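Local coordinates for protein cephalosporin acylase (PDB 2NLZ) that probably acts as an N-terminal nucleophile (Ntn) amidohydrolase of the gamma-glutamyltranspeptidase family, although its function has not been established, at residues Tyr360-Val371 against Gln431-Met439; Pro462-Trp471 against Phe509-Arg517. The protein carries 1 engineered substitution. All coordinates share one frame; numbering follows the deposited sequence.

Contact 1 of 2, residues Tyr360-Val371 against Gln431-Met439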
# COMPACT_ATOMS: atom_id res chain seq x y z
N TYR D 360 15.66 -9.22 24.20
CA TYR D 360 15.96 -10.51 23.60
C TYR D 360 17.20 -10.43 22.71
O TYR D 360 17.54 -9.37 22.19
CB TYR D 360 14.76 -11.13 22.85
CG TYR D 360 15.12 -12.47 22.25
CD1 TYR D 360 15.30 -13.57 23.07
CD2 TYR D 360 15.36 -12.61 20.89
CE1 TYR D 360 15.69 -14.80 22.54
CE2 TYR D 360 15.75 -13.83 20.36
CZ TYR D 360 15.91 -14.92 21.19
OH TYR D 360 16.29 -16.14 20.69
N LEU D 361 17.85 -11.57 22.55
CA LEU D 361 19.21 -11.64 22.06
C LEU D 361 19.39 -13.03 21.47
O LEU D 361 18.89 -14.02 22.04
CB LEU D 361 20.13 -11.41 23.26
CG LEU D 361 21.63 -11.57 23.41
CD1 LEU D 361 21.91 -11.14 24.82
CD2 LEU D 361 22.11 -13.00 23.18
N ALA D 362 20.10 -13.13 20.35
CA ALA D 362 20.43 -14.43 19.80
C ALA D 362 21.83 -14.44 19.25
O ALA D 362 22.23 -13.51 18.55
CB ALA D 362 19.44 -14.85 18.74
N THR D 363 22.57 -15.49 19.58
CA THR D 363 23.94 -15.66 19.11
C THR D 363 24.21 -17.07 18.58
O THR D 363 23.63 -18.06 19.04
CB THR D 363 24.94 -15.39 20.23
OG1 THR D 363 24.52 -16.11 21.39
CG2 THR D 363 24.99 -13.91 20.59
N ALA D 364 25.09 -17.14 17.59
CA ALA D 364 25.55 -18.41 17.04
C ALA D 364 27.00 -18.27 16.56
O ALA D 364 27.43 -17.17 16.16
CB ALA D 364 24.65 -18.86 15.91
N ASP D 365 27.75 -19.37 16.59
CA ASP D 365 29.12 -19.37 16.09
C ASP D 365 29.41 -20.44 15.04
O ASP D 365 28.51 -21.21 14.66
CB ASP D 365 30.15 -19.43 17.23
CG ASP D 365 30.06 -20.72 18.06
OD1 ASP D 365 29.66 -21.77 17.52
OD2 ASP D 365 30.42 -20.67 19.26
N GLY D 366 30.66 -20.48 14.58
CA GLY D 366 31.10 -21.45 13.58
C GLY D 366 31.19 -22.88 14.07
O GLY D 366 31.02 -23.80 13.30
N ASP D 367 31.45 -23.04 15.37
CA ASP D 367 31.63 -24.37 15.99
C ASP D 367 30.33 -25.04 16.41
O ASP D 367 30.35 -25.98 17.21
CB ASP D 367 32.56 -24.26 17.20
CG ASP D 367 33.90 -23.62 16.87
OD1 ASP D 367 34.58 -24.11 15.95
OD2 ASP D 367 34.28 -22.63 17.54
N GLY D 368 29.20 -24.55 15.90
CA GLY D 368 27.90 -25.16 16.16
C GLY D 368 27.27 -24.82 17.50
O GLY D 368 26.33 -25.49 17.92
N ASN D 369 27.78 -23.80 18.17
CA ASN D 369 27.15 -23.29 19.39
C ASN D 369 26.14 -22.18 19.07
O ASN D 369 26.38 -21.36 18.18
CB ASN D 369 28.18 -22.82 20.39
CG ASN D 369 29.21 -23.87 20.69
OD1 ASN D 369 28.88 -25.00 21.04
ND2 ASN D 369 30.48 -23.52 20.53
N MET D 370 25.01 -22.20 19.78
CA MET D 370 23.90 -21.28 19.54
C MET D 370 23.19 -20.98 20.85
O MET D 370 23.00 -21.89 21.68
CB MET D 370 22.89 -21.89 18.56
CG MET D 370 23.48 -22.20 17.19
SD MET D 370 22.34 -22.06 15.81
CE MET D 370 21.59 -23.67 15.90
N VAL D 371 22.80 -19.71 21.05
CA VAL D 371 22.04 -19.37 22.26
C VAL D 371 20.86 -18.42 22.06
O VAL D 371 20.94 -17.45 21.33
CB VAL D 371 22.95 -18.94 23.48
CG1 VAL D 371 24.30 -18.46 23.01
CG2 VAL D 371 22.26 -17.90 24.39
N GLN D 431 18.94 -32.02 15.01
CA GLN D 431 19.86 -31.02 14.49
C GLN D 431 19.37 -29.65 14.97
O GLN D 431 18.16 -29.42 15.05
CB GLN D 431 19.92 -31.07 12.96
CG GLN D 431 20.49 -32.37 12.37
CD GLN D 431 21.97 -32.55 12.69
OE1 GLN D 431 22.75 -31.60 12.64
NE2 GLN D 431 22.35 -33.78 13.02
N PRO D 432 20.30 -28.75 15.31
CA PRO D 432 19.86 -27.44 15.74
C PRO D 432 19.57 -26.57 14.52
O PRO D 432 20.37 -26.52 13.57
CB PRO D 432 21.08 -26.89 16.47
CG PRO D 432 22.23 -27.46 15.73
CD PRO D 432 21.78 -28.85 15.31
N ILE D 433 18.42 -25.91 14.53
CA ILE D 433 18.22 -24.90 13.50
C ILE D 433 18.36 -23.47 14.07
O ILE D 433 18.83 -22.58 13.37
CB ILE D 433 17.00 -25.15 12.55
CG1 ILE D 433 15.72 -24.56 13.10
CG2 ILE D 433 16.83 -26.66 12.22
CD1 ILE D 433 14.71 -24.42 12.01
N GLY D 434 18.01 -23.26 15.33
CA GLY D 434 18.38 -21.99 15.96
C GLY D 434 17.57 -21.35 17.07
O GLY D 434 16.51 -21.85 17.48
N PRO D 435 18.09 -20.23 17.59
CA PRO D 435 17.40 -19.46 18.62
C PRO D 435 16.44 -18.42 18.03
O PRO D 435 16.70 -17.85 16.96
CB PRO D 435 18.55 -18.77 19.35
CG PRO D 435 19.61 -18.59 18.29
CD PRO D 435 19.39 -19.64 17.23
N PHE D 436 15.33 -18.22 18.74
CA PHE D 436 14.36 -17.20 18.37
C PHE D 436 13.71 -16.69 19.65
O PHE D 436 13.75 -17.36 20.68
CB PHE D 436 13.31 -17.75 17.41
CG PHE D 436 12.36 -18.73 18.04
CD1 PHE D 436 12.66 -20.07 18.06
CD2 PHE D 436 11.16 -18.30 18.59
CE1 PHE D 436 11.79 -20.97 18.63
CE2 PHE D 436 10.29 -19.20 19.17
CZ PHE D 436 10.61 -20.53 19.18
N GLY D 437 13.12 -15.50 19.57
CA GLY D 437 12.33 -14.96 20.67
C GLY D 437 11.59 -13.73 20.21
O GLY D 437 12.07 -13.00 19.33
N VAL D 438 10.40 -13.50 20.77
CA VAL D 438 9.71 -12.24 20.58
C VAL D 438 9.30 -11.61 21.91
O VAL D 438 8.24 -11.91 22.46
CB VAL D 438 8.50 -12.33 19.65
CG1 VAL D 438 7.95 -10.93 19.36
CG2 VAL D 438 8.88 -12.99 18.36
N MET D 439 10.21 -10.78 22.43
CA MET D 439 10.00 -9.74 23.44
C MET D 439 8.55 -9.22 23.58
O MET D 439 7.86 -9.06 22.59
CB MET D 439 10.91 -8.56 23.03
CG MET D 439 11.37 -7.61 24.09
SD MET D 439 10.15 -6.36 24.55
CE MET D 439 9.56 -5.74 22.99

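Contact 2 of 2, residues Pro462-Trp471 against Phe509-Arg517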
# COMPACT_ATOMS: atom_id res chain seq x y z
N PRO D 462 13.93 -15.62 8.02
CA PRO D 462 13.99 -15.03 9.37
C PRO D 462 13.54 -13.57 9.43
O PRO D 462 12.76 -13.21 10.32
CB PRO D 462 15.48 -15.14 9.74
CG PRO D 462 16.18 -15.58 8.47
CD PRO D 462 15.17 -16.36 7.72
N GLN D 463 13.99 -12.75 8.47
CA GLN D 463 13.61 -11.34 8.39
C GLN D 463 12.14 -11.11 8.02
O GLN D 463 11.43 -10.35 8.69
CB GLN D 463 14.51 -10.59 7.41
CG GLN D 463 14.34 -9.09 7.52
CD GLN D 463 14.58 -8.59 8.93
OE1 GLN D 463 15.66 -8.75 9.48
NE2 GLN D 463 13.55 -8.00 9.52
N ALA D 464 11.70 -11.74 6.93
CA ALA D 464 10.29 -11.75 6.55
C ALA D 464 9.39 -12.21 7.70
O ALA D 464 8.33 -11.64 7.93
CB ALA D 464 10.09 -12.62 5.33
N ALA D 465 9.82 -13.23 8.46
CA ALA D 465 9.00 -13.75 9.56
C ALA D 465 8.79 -12.68 10.60
O ALA D 465 7.72 -12.59 11.21
CB ALA D 465 9.64 -14.97 10.18
N LEU D 466 9.82 -11.86 10.79
CA LEU D 466 9.80 -10.73 11.71
C LEU D 466 9.07 -9.51 11.14
O LEU D 466 8.36 -8.82 11.87
CB LEU D 466 11.23 -10.36 12.09
CG LEU D 466 11.82 -10.89 13.39
CD1 LEU D 466 11.05 -12.04 13.95
CD2 LEU D 466 13.24 -11.26 13.16
N ASP D 467 9.24 -9.25 9.84
CA ASP D 467 8.55 -8.16 9.13
C ASP D 467 7.03 -8.30 9.15
O ASP D 467 6.33 -7.29 9.22
CB ASP D 467 8.98 -8.11 7.66
CG ASP D 467 10.42 -7.68 7.48
OD1 ASP D 467 10.95 -6.97 8.37
OD2 ASP D 467 11.02 -8.05 6.45
N ALA D 468 6.55 -9.55 9.07
CA ALA D 468 5.13 -9.90 8.98
C ALA D 468 4.28 -9.21 10.05
O ALA D 468 4.68 -9.13 11.22
CB ALA D 468 4.96 -11.41 9.06
N PRO D 469 3.10 -8.69 9.64
CA PRO D 469 2.17 -8.00 10.54
C PRO D 469 1.71 -8.91 11.66
O PRO D 469 1.61 -10.13 11.45
CB PRO D 469 0.99 -7.64 9.63
CG PRO D 469 1.12 -8.57 8.44
CD PRO D 469 2.59 -8.75 8.26
N ARG D 470 1.44 -8.34 12.82
CA ARG D 470 1.21 -9.13 14.01
C ARG D 470 -0.13 -8.87 14.66
O ARG D 470 -0.64 -7.76 14.63
CB ARG D 470 2.32 -8.93 15.03
CG ARG D 470 3.65 -9.56 14.62
CD ARG D 470 4.77 -9.12 15.53
NE ARG D 470 6.09 -9.37 14.95
CZ ARG D 470 7.21 -8.76 15.34
NH1 ARG D 470 7.18 -7.87 16.32
NH2 ARG D 470 8.37 -9.05 14.74
N TRP D 471 -0.69 -9.92 15.25
CA TRP D 471 -1.87 -9.79 16.09
C TRP D 471 -1.49 -10.16 17.51
O TRP D 471 -0.50 -10.85 17.74
CB TRP D 471 -2.96 -10.73 15.58
CG TRP D 471 -2.49 -12.14 15.47
CD1 TRP D 471 -2.00 -12.76 14.35
CD2 TRP D 471 -2.45 -13.12 16.52
NE1 TRP D 471 -1.66 -14.05 14.65
CE2 TRP D 471 -1.92 -14.30 15.97
CE3 TRP D 471 -2.81 -13.10 17.87
CZ2 TRP D 471 -1.74 -15.45 16.73
CZ3 TRP D 471 -2.63 -14.25 18.63
CH2 TRP D 471 -2.10 -15.41 18.05
N PHE D 509 3.79 -4.48 19.77
CA PHE D 509 3.69 -5.84 19.24
C PHE D 509 5.01 -6.63 19.33
O PHE D 509 5.22 -7.63 18.64
CB PHE D 509 3.11 -5.82 17.82
CG PHE D 509 1.67 -5.41 17.78
CD1 PHE D 509 0.67 -6.36 17.84
CD2 PHE D 509 1.32 -4.07 17.68
CE1 PHE D 509 -0.66 -5.98 17.81
CE2 PHE D 509 -0.00 -3.68 17.65
CZ PHE D 509 -1.00 -4.64 17.72
N GLY D 510 5.89 -6.16 20.21
CA GLY D 510 7.10 -6.88 20.53
C GLY D 510 8.28 -6.66 19.61
O GLY D 510 8.17 -6.03 18.57
N ARG D 511 9.43 -7.19 20.03
CA ARG D 511 10.66 -7.16 19.25
C ARG D 511 11.18 -8.59 19.09
O ARG D 511 11.21 -9.36 20.03
CB ARG D 511 11.71 -6.26 19.92
CG ARG D 511 11.30 -4.78 19.96
CD ARG D 511 12.04 -3.97 21.01
NE ARG D 511 11.24 -2.85 21.48
CZ ARG D 511 11.65 -1.95 22.38
NH1 ARG D 511 12.86 -2.05 22.91
NH2 ARG D 511 10.85 -0.96 22.74
N GLY D 512 11.58 -8.95 17.88
CA GLY D 512 12.06 -10.31 17.67
C GLY D 512 13.45 -10.37 17.11
O GLY D 512 13.93 -9.42 16.48
N GLN D 513 14.13 -11.49 17.36
CA GLN D 513 15.37 -11.81 16.65
C GLN D 513 15.37 -13.29 16.32
O GLN D 513 14.87 -14.13 17.08
CB GLN D 513 16.62 -11.47 17.48
CG GLN D 513 16.54 -10.23 18.36
CD GLN D 513 16.73 -8.95 17.59
OE1 GLN D 513 16.16 -7.91 17.96
NE2 GLN D 513 17.52 -9.01 16.52
N ILE D 514 15.94 -13.62 15.16
CA ILE D 514 16.02 -14.98 14.69
C ILE D 514 17.39 -15.19 14.06
O ILE D 514 17.88 -14.35 13.31
CB ILE D 514 14.90 -15.28 13.64
CG1 ILE D 514 13.52 -15.37 14.31
CG2 ILE D 514 15.18 -16.58 12.89
CD1 ILE D 514 12.34 -15.35 13.34
N ILE D 515 18.02 -16.31 14.42
CA ILE D 515 19.15 -16.85 13.67
C ILE D 515 18.84 -18.31 13.32
O ILE D 515 18.62 -19.12 14.22
CB ILE D 515 20.49 -16.78 14.46
CG1 ILE D 515 20.85 -15.35 14.80
CG2 ILE D 515 21.61 -17.35 13.63
CD1 ILE D 515 22.08 -15.23 15.68
N TRP D 516 18.79 -18.63 12.02
CA TRP D 516 18.66 -20.03 11.60
C TRP D 516 19.96 -20.57 11.01
O TRP D 516 20.61 -19.92 10.19
CB TRP D 516 17.52 -20.27 10.59
CG TRP D 516 16.09 -19.92 10.99
CD1 TRP D 516 15.14 -19.41 10.16
CD2 TRP D 516 15.46 -20.07 12.28
NE1 TRP D 516 13.96 -19.21 10.85
CE2 TRP D 516 14.13 -19.61 12.15
CE3 TRP D 516 15.89 -20.55 13.52
CZ2 TRP D 516 13.22 -19.60 13.22
CZ3 TRP D 516 14.99 -20.54 14.61
CH2 TRP D 516 13.66 -20.07 14.44
N ARG D 517 20.32 -21.78 11.43
CA ARG D 517 21.45 -22.48 10.86
C ARG D 517 20.99 -23.62 9.96
O ARG D 517 20.23 -24.49 10.40
CB ARG D 517 22.34 -23.06 11.96
CG ARG D 517 23.27 -24.13 11.42
CD ARG D 517 23.77 -25.11 12.47
NE ARG D 517 25.14 -24.77 12.73
CZ ARG D 517 26.22 -25.40 12.30
NH1 ARG D 517 27.40 -24.89 12.62
NH2 ARG D 517 26.15 -26.52 11.58

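Contact 1 of 2, residues Tyr360-Val371 against Gln431-Met439
The ring of Tyr-360 lies flat over the backbone of Gly-437. Here two beta layers meet face to face, as in the alpha-beta-beta-alpha sandwich of Ntn hydrolases. Strands 360-365 and 431-438 run nearly antiparallel (169°), but their axes come no nearer than 6.9 Å, and the space between is filled by side chains and the backbone of Gly-437. The tightly packed part is made by Tyr-360, Ala-362, Met-370 and Val-371 against Pro-432 to Gly-437. The first torsion of Tyr-360 (chi1 -180°) turns CG to the far side from its backbone N, and the ring reaches the other layer. Gly-437 CA sits 3.6 Å from the ring centroid and 11° off the normal, a CH-pi contact. A beta carbon on Gly-437 would run into this ring. The Tyr-360 hydroxyl is hydrogen-bonded to Ser-372. The ring of Pro-435 lies over two neighbouring strands: its CG is 3.8 Å from Ala-362 CB, and its CB faces Val-371 O. Met-370 crosses both Pro-432 and Pro-435 at about a right angle. Its chain bends at CB-CG and again at CG-SD, which brings CE to Pro-432 CB (3.3 Å) and SD to Pro-435 CD (4.1 Å). Ile-433 and Gly-434 form a classic beta bulge opposite Leu-426. The loose side is the type I turn from Asp-365 to Gly-368. Asp-367 there is exposed, as is Gln-431 at the start of the other segment. The turn is braced from within: Asn-369 N donates to Asp-365 OD1, and Asn-369 ND2 to the syn lone pair of Asp-365 OD2, 3.1 Å away and near the amide plane.

Contact 2 of 2, residues Pro462-Trp471 against Phe509-Arg517
The guanidinium of Arg-470 meets segment 509-517 at its edge. Gly-510 O lies there in the plane and Phe-509 O somewhat tilted from it; Leu-466 CA, of the arginine's own segment, is at the edge as well. The ring of Phe-509 has the backbone C of Trp-471 at its edge. The indole of Trp-516 carries CG2 of Ile-514 over one face, while Pro-462 CD approaches its CD1 obliquely at 3.9 Å. These groups join a helix to a strand in the Ntn-type alpha-beta-beta-alpha sandwich: helix 462-467 packs on the outside of strand 512-517. The axes come within 8.3 Å and run almost antiparallel (159°). The first torsion of Ile-514 (chi1 -72°) puts CG2 opposite the backbone N, where it meets Pro-462 CB at 3.5 Å; the other branch takes CD1 to Leu-466 CD1 at 3.6 Å. Leu-466 also lies across Gly-512, where a beta carbon would collide with Leu-466 CD1. Beyond the helix the contact turns polar. The Arg-470 chain is extended from CG to NE and sets NH1 beside two backbone carbonyls. NH1 donates to Phe-509 O at 3.0 Å (145°), coming from above the carbonyl plane, and makes a weak bond to Gly-510 O. NH2 forms a salt bridge with Glu-529, which also accepts from Gly-512 N. A leucine in place of Arg-470 would probably leave both carbonyls without this donor and Glu-529 without its charged mate. On the helix side facing a second subunit, Asp-467 OD1 takes a hydrogen bond from Gln-463 NE2 at 3.0 Å, from above the carboxylate plane, and is also bonded to Ser-14 OG of that subunit.

Overall arrangement
From the N terminus, helix 47-61 comes early and later packs against strands 359-365 and 370-376. From Val-371 the chain runs through 59 residues to strand 431-438, where contact 1 closes that loop between the two beta layers. Helix 444-457 follows, and contact 2 opens at residue 462. Its loop of 37 residues closes when strand 512-517 returns beside strand 431-438. The two loops are in series and neither nests in the other. They join at the paired strands 431-438 and 512-517, where Gln-513 N probably bonds to Gly-437 O. Together the contacts, whose centres are about 14 Å apart, tie a helix, two beta layers and a second helix into one stack.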